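Local atomic coordinates of magnesium and cobalt efflux protein (Bordetella parapertussis, PDB entry 3JTF), a protein that probably takes part in magnesium and cobalt transport and binds AMP through its pair of CBS domains. Residues Val12-Ser15 / Arg16-Leu19; Ile54-Ala57 / Lys58-Leu61; Asn88-Leu91 / Arg92-Arg95; Thr116-Asp119 / Val120-Ile124. All coordinates share one frame; numbering follows the deposited sequence. Where two conformers were deposited one is given.

Contact 1: Val12-Ser15 / Arg16-Leu19. With AMP (adenosine monophosphate), chain F; SO4 (sulfate ion), chain G.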
loop_
_atom_site.group_PDB
_atom_site.type_symbol
_atom_site.label_atom_id
_atom_site.label_comp_id
_atom_site.label_asym_id
_atom_site.label_seq_id
_atom_site.Cartn_x
_atom_site.Cartn_y
_atom_site.Cartn_z
ATOM N N VAL B 12 5.063 -14.956 -0.802
ATOM C CA VAL B 12 4.102 -15.294 -1.854
ATOM C C VAL B 12 4.832 -16.122 -2.935
ATOM O O VAL B 12 5.739 -15.642 -3.550
ATOM C CB VAL B 12 3.520 -14.028 -2.493
ATOM C CG1 VAL B 12 2.551 -14.366 -3.667
ATOM C CG2 VAL B 12 2.836 -13.188 -1.424
ATOM N N PRO B 13 4.402 -17.359 -3.189
ATOM C CA PRO B 13 5.111 -18.154 -4.185
ATOM C C PRO B 13 4.977 -17.587 -5.576
ATOM O O PRO B 13 3.994 -16.870 -5.904
ATOM C CB PRO B 13 4.477 -19.548 -4.088
ATOM C CG PRO B 13 3.242 -19.374 -3.315
ATOM C CD PRO B 13 3.303 -18.091 -2.546
ATOM N N ARG B 14 6.014 -17.862 -6.358
ATOM C CA ARG B 14 6.109 -17.411 -7.744
ATOM C C ARG B 14 4.766 -17.576 -8.511
ATOM O O ARG B 14 4.316 -16.661 -9.188
ATOM C CB ARG B 14 7.210 -18.242 -8.430
ATOM C CG ARG B 14 7.367 -18.047 -9.909
ATOM C CD ARG B 14 8.489 -18.974 -10.402
ATOM N NE ARG B 14 8.702 -18.812 -11.822
ATOM C CZ ARG B 14 7.981 -19.417 -12.764
ATOM N NH1 ARG B 14 8.263 -19.202 -14.047
ATOM N NH2 ARG B 14 6.995 -20.265 -12.438
ATOM N N SER B 15 4.131 -18.732 -8.377
ATOM C CA SER B 15 2.895 -19.037 -9.148
ATOM C C SER B 15 1.744 -18.111 -8.796
ATOM O O SER B 15 0.829 -17.928 -9.595
ATOM C CB SER B 15 2.467 -20.485 -8.925
ATOM O OG SER B 15 1.995 -20.650 -7.601
ATOM N N ARG B 16 1.817 -17.499 -7.616
ATOM C CA ARG B 16 0.763 -16.610 -7.119
ATOM C C ARG B 16 1.053 -15.122 -7.338
ATOM O O ARG B 16 0.239 -14.266 -6.982
ATOM C CB ARG B 16 0.534 -16.821 -5.613
ATOM C CG ARG B 16 -0.108 -18.132 -5.202
ATOM C CD ARG B 16 -0.959 -17.942 -3.886
ATOM N NE ARG B 16 -0.774 -19.087 -3.011
ATOM C CZ ARG B 16 -0.286 -19.037 -1.779
ATOM N NH1 ARG B 16 0.035 -17.872 -1.205
ATOM N NH2 ARG B 16 -0.133 -20.168 -1.110
HETATM N N MSE B 17 2.165 -14.793 -7.950
HETATM C CA MSE B 17 2.489 -13.391 -8.132
HETATM C C MSE B 17 1.656 -12.733 -9.211
HETATM O O MSE B 17 1.445 -13.313 -10.262
HETATM C CB MSE B 17 3.961 -13.225 -8.466
HETATM C CG MSE B 17 4.846 -13.738 -7.394
HETATM SE SE MSE B 17 6.751 -13.365 -7.819
HETATM C CE MSE B 17 6.957 -14.307 -9.375
ATOM N N ASP B 18 1.158 -11.537 -8.925
ATOM C CA ASP B 18 0.514 -10.722 -9.921
ATOM C C ASP B 18 1.611 -9.878 -10.555
ATOM O O ASP B 18 2.213 -8.998 -9.891
ATOM C CB ASP B 18 -0.567 -9.813 -9.307
ATOM C CG ASP B 18 -1.773 -10.588 -8.824
ATOM O OD1 ASP B 18 -2.196 -11.515 -9.531
ATOM O OD2 ASP B 18 -2.303 -10.296 -7.727
ATOM N N LEU B 19 1.864 -10.151 -11.829
ATOM C CA LEU B 19 2.955 -9.530 -12.584
ATOM C C LEU B 19 2.405 -8.728 -13.696
ATOM O O LEU B 19 1.300 -8.997 -14.134
ATOM C CB LEU B 19 3.789 -10.601 -13.267
ATOM C CG LEU B 19 4.405 -11.682 -12.395
ATOM C CD1 LEU B 19 5.230 -12.667 -13.215
ATOM C CD2 LEU B 19 5.260 -11.019 -11.402
HETATM P P AMP F . -0.793 -5.048 -0.926
HETATM O O1P AMP F . 0.250 -4.360 -1.739
HETATM O O2P AMP F . -1.358 -4.247 0.200
HETATM O O3P AMP F . -1.848 -5.682 -1.769
HETATM O "O5'" AMP F . -0.133 -6.317 -0.224
HETATM C "C5'" AMP F . -0.983 -7.210 0.512
HETATM C "C4'" AMP F . -0.378 -8.576 0.412
HETATM O "O4'" AMP F . -0.523 -9.194 -0.884
HETATM C "C3'" AMP F . 1.137 -8.463 0.617
HETATM O "O3'" AMP F . 1.472 -8.315 2.001
HETATM C "C2'" AMP F . 1.552 -9.760 0.022
HETATM O "O2'" AMP F . 1.004 -10.752 0.971
HETATM C "C1'" AMP F . 0.745 -9.739 -1.285
HETATM N N9 AMP F . 1.176 -8.976 -2.511
HETATM C C8 AMP F . 1.535 -7.670 -2.687
HETATM N N7 AMP F . 1.795 -7.400 -4.000
HETATM C C5 AMP F . 1.567 -8.545 -4.686
HETATM C C6 AMP F . 1.609 -8.973 -6.093
HETATM N N6 AMP F . 1.992 -8.117 -7.047
HETATM N N1 AMP F . 1.325 -10.261 -6.382
HETATM C C2 AMP F . 0.935 -11.132 -5.450
HETATM N N3 AMP F . 0.828 -10.808 -4.149
HETATM C C4 AMP F . 1.152 -9.552 -3.720
HETATM S S SO4 G . 5.826 -22.110 -15.105
HETATM O O1 SO4 G . 5.292 -21.830 -13.770
HETATM O O2 SO4 G . 7.017 -22.959 -15.016
HETATM O O3 SO4 G . 4.821 -22.831 -15.880
HETATM O O4 SO4 G . 6.141 -20.852 -15.783
HETATM O O HOH W 1 2.080 -15.698 -11.312
#

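Contact 2: Ile54-Ala57 / Lys58-Leu61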
loop_
_atom_site.group_PDB
_atom_site.type_symbol
_atom_site.label_atom_id
_atom_site.label_comp_id
_atom_site.label_asym_id
_atom_site.label_seq_id
_atom_site.Cartn_x
_atom_site.Cartn_y
_atom_site.Cartn_z
ATOM N N ILE B 54 9.909 -3.110 -10.581
ATOM C CA ILE B 54 8.654 -3.012 -9.861
ATOM C C ILE B 54 7.923 -1.743 -10.263
ATOM O O ILE B 54 8.518 -0.676 -10.332
ATOM C CB ILE B 54 8.860 -2.927 -8.344
ATOM C CG1 ILE B 54 9.806 -4.034 -7.859
ATOM C CG2 ILE B 54 7.459 -2.952 -7.608
ATOM C CD1 ILE B 54 9.261 -5.462 -7.984
ATOM N N LEU B 55 6.635 -1.868 -10.560
ATOM C CA LEU B 55 5.817 -0.706 -10.882
ATOM C C LEU B 55 4.881 -0.452 -9.712
ATOM O O LEU B 55 4.188 -1.362 -9.260
ATOM C CB LEU B 55 4.984 -0.932 -12.147
ATOM C CG LEU B 55 4.057 0.240 -12.566
ATOM C CD1 LEU B 55 4.919 1.445 -13.046
ATOM C CD2 LEU B 55 3.162 -0.231 -13.682
ATOM N N LEU B 56 4.905 0.777 -9.208
ATOM C CA LEU B 56 3.893 1.258 -8.269
ATOM C C LEU B 56 2.715 1.787 -9.100
ATOM O O LEU B 56 2.863 2.708 -9.893
ATOM C CB LEU B 56 4.506 2.352 -7.379
ATOM C CG LEU B 56 3.642 2.979 -6.277
ATOM C CD1 LEU B 56 3.313 2.011 -5.082
ATOM C CD2 LEU B 56 4.319 4.293 -5.763
ATOM N N ALA B 57 1.548 1.187 -8.925
ATOM C CA ALA B 57 0.357 1.487 -9.740
ATOM C C ALA B 57 0.038 2.975 -9.818
ATOM O O ALA B 57 -0.323 3.458 -10.882
ATOM C CB ALA B 57 -0.861 0.787 -9.180
ATOM N N LYS B 58 0.188 3.675 -8.701
ATOM C CA LYS B 58 -0.185 5.070 -8.633
ATOM C C LYS B 58 0.698 5.964 -9.525
ATOM O O LYS B 58 0.255 7.034 -9.974
ATOM C CB LYS B 58 -0.200 5.559 -7.180
ATOM C CG LYS B 58 1.133 5.742 -6.539
ATOM C CD LYS B 58 0.972 6.129 -5.034
ATOM C CE LYS B 58 1.318 7.594 -4.755
ATOM N NZ LYS B 58 0.622 8.077 -3.473
ATOM N N ASP B 59 1.906 5.504 -9.829
ATOM C CA ASP B 59 2.759 6.210 -10.775
ATOM C C ASP B 59 2.167 6.317 -12.172
ATOM O O ASP B 59 2.516 7.252 -12.927
ATOM C CB ASP B 59 4.161 5.599 -10.813
ATOM C CG ASP B 59 5.028 6.046 -9.630
ATOM O OD1 ASP B 59 4.762 7.152 -9.143
ATOM O OD2 ASP B 59 5.988 5.333 -9.223
ATOM N N LEU B 60 1.259 5.422 -12.536
ATOM C CA LEU B 60 0.644 5.544 -13.855
ATOM C C LEU B 60 -0.241 6.803 -13.962
ATOM O O LEU B 60 -0.598 7.207 -15.068
ATOM C CB LEU B 60 -0.144 4.282 -14.242
ATOM C CG LEU B 60 0.681 3.044 -14.637
ATOM C CD1 LEU B 60 -0.262 1.923 -15.067
ATOM C CD2 LEU B 60 1.640 3.381 -15.779
ATOM N N LEU B 61 -0.583 7.423 -12.833
ATOM C CA LEU B 61 -1.309 8.698 -12.859
ATOM C C LEU B 61 -0.503 9.815 -13.519
ATOM O O LEU B 61 -1.064 10.817 -13.916
ATOM C CB LEU B 61 -1.711 9.143 -11.458
ATOM C CG LEU B 61 -2.768 8.237 -10.841
ATOM C CD1 LEU B 61 -2.831 8.539 -9.289
ATOM C CD2 LEU B 61 -4.113 8.404 -11.543
HETATM O O HOH W 2 6.775 2.801 -10.046
#

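Contact 3: Asn88-Leu91 / Arg92-Arg95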
loop_
_atom_site.group_PDB
_atom_site.type_symbol
_atom_site.label_atom_id
_atom_site.label_comp_id
_atom_site.label_asym_id
_atom_site.label_seq_id
_atom_site.Cartn_x
_atom_site.Cartn_y
_atom_site.Cartn_z
ATOM N N ASN B 88 13.886 -11.080 11.147
ATOM C CA ASN B 88 14.183 -9.942 12.023
ATOM C C ASN B 88 15.093 -8.941 11.268
ATOM O O ASN B 88 14.905 -7.722 11.382
ATOM C CB ASN B 88 14.791 -10.357 13.379
ATOM C CG ASN B 88 13.837 -11.238 14.244
ATOM O OD1 ASN B 88 12.595 -11.189 14.118
ATOM N ND2 ASN B 88 14.435 -12.044 15.133
ATOM N N VAL B 89 16.032 -9.452 10.484
ATOM C CA VAL B 89 16.960 -8.592 9.724
ATOM C C VAL B 89 16.211 -7.911 8.585
ATOM O O VAL B 89 16.344 -6.716 8.399
ATOM C CB VAL B 89 18.136 -9.375 9.173
ATOM C CG1 VAL B 89 19.036 -8.475 8.307
ATOM C CG2 VAL B 89 18.961 -9.997 10.355
ATOM N N LEU B 90 15.361 -8.659 7.903
ATOM C CA LEU B 90 14.591 -8.129 6.769
ATOM C C LEU B 90 13.629 -7.021 7.208
ATOM O O LEU B 90 13.389 -6.040 6.474
ATOM C CB LEU B 90 13.818 -9.259 6.070
ATOM C CG LEU B 90 12.965 -8.865 4.868
ATOM C CD1 LEU B 90 13.844 -8.068 3.788
ATOM C CD2 LEU B 90 12.275 -10.092 4.241
ATOM N N LEU B 91 13.033 -7.205 8.388
ATOM C CA LEU B 91 12.182 -6.170 8.957
ATOM C C LEU B 91 12.934 -4.821 9.101
ATOM O O LEU B 91 12.416 -3.789 8.728
ATOM C CB LEU B 91 11.635 -6.591 10.309
ATOM C CG LEU B 91 10.692 -5.537 10.909
ATOM C CD1 LEU B 91 9.602 -5.067 9.935
ATOM C CD2 LEU B 91 10.066 -6.111 12.226
ATOM N N ARG B 92 14.131 -4.872 9.661
ATOM C CA ARG B 92 14.958 -3.701 9.833
ATOM C C ARG B 92 15.305 -3.085 8.487
ATOM O O ARG B 92 15.345 -1.874 8.360
ATOM C CB ARG B 92 16.250 -4.068 10.581
ATOM C CG ARG B 92 16.015 -4.538 12.032
ATOM C CD ARG B 92 17.295 -4.678 12.831
ATOM N NE ARG B 92 17.793 -3.363 13.247
ATOM C CZ ARG B 92 18.895 -3.142 13.978
ATOM N NH1 ARG B 92 19.683 -4.154 14.334
ATOM N NH2 ARG B 92 19.236 -1.890 14.308
ATOM N N GLU B 93 15.595 -3.931 7.512
ATOM C CA GLU B 93 15.917 -3.487 6.148
ATOM C C GLU B 93 14.757 -2.739 5.492
ATOM O O GLU B 93 14.903 -1.582 5.013
ATOM C CB GLU B 93 16.336 -4.674 5.283
ATOM C CG GLU B 93 16.567 -4.333 3.783
ATOM C CD GLU B 93 17.024 -5.537 2.958
ATOM O OE1 GLU B 93 17.023 -6.668 3.489
ATOM O OE2 GLU B 93 17.419 -5.350 1.780
ATOM N N PHE B 94 13.606 -3.378 5.510
ATOM C CA PHE B 94 12.384 -2.783 4.989
ATOM C C PHE B 94 12.009 -1.481 5.730
ATOM O O PHE B 94 11.639 -0.502 5.083
ATOM C CB PHE B 94 11.217 -3.760 5.169
ATOM C CG PHE B 94 11.028 -4.770 4.059
ATOM C CD1 PHE B 94 11.291 -4.482 2.739
ATOM C CD2 PHE B 94 10.463 -6.019 4.360
ATOM C CE1 PHE B 94 11.058 -5.429 1.735
ATOM C CE2 PHE B 94 10.220 -6.965 3.372
ATOM C CZ PHE B 94 10.516 -6.673 2.042
ATOM N N ARG B 95 12.090 -1.457 7.060
ATOM C CA ARG B 95 11.734 -0.255 7.822
ATOM C C ARG B 95 12.604 0.946 7.419
ATOM O O ARG B 95 12.128 2.073 7.408
ATOM C CB ARG B 95 11.854 -0.484 9.339
ATOM C CG ARG B 95 10.625 -1.139 10.017
ATOM C CD ARG B 95 10.920 -1.394 11.522
ATOM N NE ARG B 95 9.818 -2.015 12.288
ATOM C CZ ARG B 95 9.976 -2.498 13.510
ATOM N NH1 ARG B 95 11.169 -2.421 14.073
ATOM N NH2 ARG B 95 8.960 -3.036 14.191
#

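Contact 4: Thr116-Asp119 / Val120-Ile124. With AMP (adenosine monophosphate), chain F; SO4 (sulfate ion), chain H.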
loop_
_atom_site.group_PDB
_atom_site.type_symbol
_atom_site.label_atom_id
_atom_site.label_comp_id
_atom_site.label_asym_id
_atom_site.label_seq_id
_atom_site.Cartn_x
_atom_site.Cartn_y
_atom_site.Cartn_z
ATOM N N THR B 116 6.629 -8.911 1.267
ATOM C CA THR B 116 6.428 -7.522 1.698
ATOM C C THR B 116 6.614 -7.352 3.201
ATOM O O THR B 116 6.611 -8.328 3.958
ATOM C CB THR B 116 5.031 -6.946 1.322
ATOM O OG1 THR B 116 4.012 -7.497 2.167
ATOM C CG2 THR B 116 4.677 -7.165 -0.188
HETATM N N MSE B 117 6.789 -6.096 3.620
HETATM C CA MSE B 117 6.969 -5.788 5.049
HETATM C C MSE B 117 5.797 -6.256 5.879
HETATM O O MSE B 117 5.984 -6.696 7.007
HETATM C CB MSE B 117 7.190 -4.291 5.300
HETATM C CG MSE B 117 7.800 -4.027 6.739
HETATM SE SE MSE B 117 8.197 -2.123 6.907
HETATM C CE MSE B 117 6.343 -1.562 7.286
ATOM N N GLU B 118 4.591 -6.154 5.320
ATOM C CA GLU B 118 3.394 -6.644 5.999
ATOM C C GLU B 118 3.466 -8.122 6.304
ATOM O O GLU B 118 3.150 -8.516 7.435
ATOM C CB GLU B 118 2.134 -6.335 5.174
ATOM C CG GLU B 118 0.781 -6.697 5.836
ATOM C CD GLU B 118 -0.414 -6.570 4.812
ATOM O OE1 GLU B 118 -0.626 -5.440 4.303
ATOM O OE2 GLU B 118 -1.111 -7.578 4.491
ATOM N N ASP B 119 3.895 -8.933 5.327
ATOM C CA ASP B 119 4.077 -10.378 5.536
ATOM C C ASP B 119 5.067 -10.646 6.682
ATOM O O ASP B 119 4.875 -11.535 7.481
ATOM C CB ASP B 119 4.613 -11.096 4.288
ATOM C CG ASP B 119 3.680 -10.998 3.078
ATOM O OD1 ASP B 119 2.454 -11.117 3.256
ATOM O OD2 ASP B 119 4.209 -10.769 1.956
ATOM N N VAL B 120 6.166 -9.904 6.712
ATOM C CA VAL B 120 7.167 -10.089 7.756
ATOM C C VAL B 120 6.551 -9.768 9.138
ATOM O O VAL B 120 6.699 -10.539 10.075
ATOM C CB VAL B 120 8.398 -9.193 7.469
ATOM C CG1 VAL B 120 9.427 -9.277 8.601
ATOM C CG2 VAL B 120 9.038 -9.560 6.090
ATOM N N LEU B 121 5.858 -8.634 9.239
ATOM C CA LEU B 121 5.289 -8.164 10.504
ATOM C C LEU B 121 4.261 -9.159 11.011
ATOM O O LEU B 121 4.277 -9.524 12.167
ATOM C CB LEU B 121 4.635 -6.802 10.331
ATOM C CG LEU B 121 5.577 -5.610 10.266
ATOM C CD1 LEU B 121 4.780 -4.370 9.772
ATOM C CD2 LEU B 121 6.195 -5.401 11.620
ATOM N N GLU B 122 3.411 -9.636 10.113
ATOM C CA GLU B 122 2.390 -10.606 10.485
ATOM C C GLU B 122 2.978 -11.901 11.038
ATOM O O GLU B 122 2.508 -12.404 12.034
ATOM C CB GLU B 122 1.518 -10.918 9.284
ATOM C CG GLU B 122 0.612 -9.764 8.949
ATOM C CD GLU B 122 -0.472 -10.133 7.984
ATOM O OE1 GLU B 122 -0.160 -10.858 7.011
ATOM O OE2 GLU B 122 -1.633 -9.694 8.209
ATOM N N GLN B 123 4.017 -12.425 10.395
ATOM C CA GLN B 123 4.600 -13.663 10.861
ATOM C C GLN B 123 5.282 -13.476 12.192
ATOM O O GLN B 123 5.108 -14.323 13.075
ATOM C CB GLN B 123 5.602 -14.206 9.870
ATOM C CG GLN B 123 6.301 -15.444 10.340
ATOM C CD GLN B 123 5.351 -16.612 10.451
ATOM O OE1 GLN B 123 4.511 -16.813 9.588
ATOM N NE2 GLN B 123 5.464 -17.360 11.520
ATOM N N ILE B 124 6.064 -12.392 12.330
ATOM C CA ILE B 124 6.734 -12.079 13.587
ATOM C C ILE B 124 5.708 -11.965 14.728
ATOM O O ILE B 124 5.903 -12.566 15.769
ATOM C CB ILE B 124 7.640 -10.808 13.524
ATOM C CG1 ILE B 124 8.815 -11.019 12.558
ATOM C CG2 ILE B 124 8.153 -10.418 14.955
ATOM C CD1 ILE B 124 9.712 -9.781 12.327
HETATM P P AMP F . -0.793 -5.048 -0.926
HETATM O O1P AMP F . 0.250 -4.360 -1.739
HETATM O O2P AMP F . -1.358 -4.247 0.200
HETATM O O3P AMP F . -1.848 -5.682 -1.769
HETATM O "O5'" AMP F . -0.133 -6.317 -0.224
HETATM C "C5'" AMP F . -0.983 -7.210 0.512
HETATM C "C4'" AMP F . -0.378 -8.576 0.412
HETATM O "O4'" AMP F . -0.523 -9.194 -0.884
HETATM C "C3'" AMP F . 1.137 -8.463 0.617
HETATM O "O3'" AMP F . 1.472 -8.315 2.001
HETATM C "C2'" AMP F . 1.552 -9.760 0.022
HETATM O "O2'" AMP F . 1.004 -10.752 0.971
HETATM C "C1'" AMP F . 0.745 -9.739 -1.285
HETATM N N9 AMP F . 1.176 -8.976 -2.511
HETATM C C8 AMP F . 1.535 -7.670 -2.687
HETATM N N7 AMP F . 1.795 -7.400 -4.000
HETATM C C5 AMP F . 1.567 -8.545 -4.686
HETATM C C6 AMP F . 1.609 -8.973 -6.093
HETATM N N6 AMP F . 1.992 -8.117 -7.047
HETATM N N1 AMP F . 1.325 -10.261 -6.382
HETATM C C2 AMP F . 0.935 -11.132 -5.450
HETATM N N3 AMP F . 0.828 -10.808 -4.149
HETATM C C4 AMP F . 1.152 -9.552 -3.720
HETATM S S SO4 H . 3.958 -3.640 2.943
HETATM O O1 SO4 H . 3.469 -2.270 2.981
HETATM O O2 SO4 H . 4.391 -4.078 4.218
HETATM O O3 SO4 H . 2.876 -4.495 2.414
HETATM O O4 SO4 H . 5.032 -3.722 1.985
#

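Contact 1: Val12-Ser15 / Arg16-Leu19
R16 folds back over P13, and M17 crosses R14, where the chain turns out of strand 12-13 through a short 3-10 turn. The R16 guanidinium lies across the proline ring: P13 CD meets NH1 at 3.5 Å over one face, offset toward the rim of the group. R16 reaches there because its CG stands anti to the carbonyl carbon (chi1 -70°) and the chain bends at chi3. Nearer the backbone, R16 CB packs on V12 CG1 at 3.7 Å. The turn is closed by two backbone bonds, R16 N to P13 O at 2.8 Å and the straighter M17 N to R14 O at 3.1 Å. M17, a selenomethionine, bends at its last torsion (chi3 -62°) and brings CE to 3.8 Å from R14 CG. A water lies near R14 O and M17 O, with more acceptors around it than protons to give. The R14 chain, extended from CG to NE, ends at a sulfate, probably from the crystallisation liquor, gripped through NH1 and NH2, while its NE pairs with D49. The turn presents D18 to AMP: D18 N donates to adenine N1 at 2.9 Å, and adenine N6 donates to D18 O at 3.0 Å, both nearly straight, so the D18 backbone meets the Watson-Crick edge of the base. V12 CG2 borders the ribose. Behind the turn, V12 is bonded through its backbone to L114 of strand 111-116, M17 rests on I111 and L114 of that strand, and L19 packs on P42 and Y44 of strand 40-44.

Contact 2: Ile54-Ala57 / Lys58-Leu61
L56 and K58 run side by side where strand 51-56 gives way to a 3-10 turn, with L56 CD2 against K58 CG at 3.6 Å. For K58 this follows from a first torsion that sets CG between the backbone N and the carbonyl carbon (chi1 73°), laying its methylenes along the leucine. D59, three residues after L56, brings OD2 to 3.8 Å from L56 CB. One water links the two residues, accepting from L56 N at 2.9 Å and donating to D59 OD2 at 2.8 Å. Backbone bonds fix the turn: D59 N to L56 O, and L60 N to A57 O at 3.0 Å, each donor standing well above the carbonyl plane. L55 CD2 meets L60 CG at 4.2 Å, a looser apolar contact. Farther out, L55 and L60 share L74 of helix 71-74, A57 and L60 pack on I33 of helix 26-35, and L56 lies on R40, an AMP-binding residue. K58 carries its NZ into the second subunit, where the carbonyl oxygens of I33, T36 and H38 of that subunit accept hydrogen bonds. The chemistry is thus divided: L55, A57 and L60 pack inward, A57 and L60 also against L61 of the second subunit, and the buried lysine, its stem covered by L56, has its ammonium satisfied by main-chain carbonyls, an environment in which it would probably stay protonated.

Contact 3: Asn88-Leu91 / Arg92-Arg95
L90 and F94, one turn apart on helix 87-96, meet as a CH-pi pair in the helix of a beta-alpha-beta unit that links strand 80-82 to strand 101-105 in a CBS domain. L90 CD1 sits over one face of the phenyl ring, 3.9 Å from its centroid and displaced toward the rim, while L90 CG approaches F94 CE2 at 3.7 Å. Both torsions matter: with L90 CG anti to its own nitrogen (chi1 180°) and chi2 54°, CD1 is the branch turned toward F94, which swings its ring back with CG anti to the carbonyl carbon (chi1 -87°). E93 stretches out along the other flank of L90 and places OE1 3.5 Å from L90 CD1; the charge itself is paired with K85. A similar i to i+4 arrangement joins L91 and R95, but with a guanidinium in place of the ring: L91 CD2 stands over the centre of its face in one of two R95 conformers, a packing correspondingly less certain. There the R95 chain is extended as far as NE, so its length runs across the leucine, with NE 3.9 Å from L91 CD1. In the backbone, F94 N to L90 O is nearly straight, E93 N and R95 N make the same i to i-4 bond, and R92 N to N88 O is weak. L90 and L91 also face helix 117-126 through V120, M117 and I124, and L91 and R95 touch V125 of the second subunit. On the solvent-exposed side, R92 bends at chi3, and its CG lies 3.4 Å from N88 O.

Contact 4: Thr116-Asp119 / Val120-Ile124
D119, whose backbone O accepts from Q123 N one turn on, grips the AMP ribose at the start of helix 117-126, in the second CBS motif: ribose O2' donates to D119 OD1 at 2.7 Å and O3' to the same oxygen at 3.2 Å. The other carboxylate oxygen, OD2, accepts from T116 N at 3.1 Å on its anti side, 29° out of the carboxylate plane, a bond from the N-cap residue that helps fix the carboxylate's orientation toward the ribose. T116 OG1 adds a 2.7 Å hydrogen bond to ribose O3', and its CG2 lies near the sugar and base. A sulfate, probably from the crystallisation liquor, sits by the helix N-terminus, where M117 N makes it a weak bond and R40 NH2 a further one. From this end the helix runs on through V120 N to T116 O, L121 N to M117 O and E122 N to E118 O, the last the shortest at 2.9 Å. E118 OE2 and E122 OE1 stand 4.2 Å apart, like charges that may repel each other. Outside these bonds, V120 and Q123 lean on I10 of helix 7-10, I124 packs on N88 and L91, and E118 and E122 both touch M117 of the second subunit. Selenomethionine M117 reaches forward with CG anti to its own nitrogen (chi1 -163°), bends at chi3, and crosses L121, its CE 4.1 Å from L121 CD1.

In the fold
Contacts 1 and 4 line the same AMP from the two CBS motifs: the turn of contact 1 reads the base with main-chain atoms, whereas the helix start of contact 4 holds the ribose with side chains. Their centres are about 17 Å apart. Contact 2 is the buried one, mostly apolar and set against the second subunit, which contacts 3 and 4 also touch. Contact 3 is more mixed, with leucines and phenylalanine inward and arginines outward. Contacts 3 and 4 pack directly together, F94 CE2 lying 3.5 Å from M117 N, so the helix remote from the nucleotide backs the one that binds it.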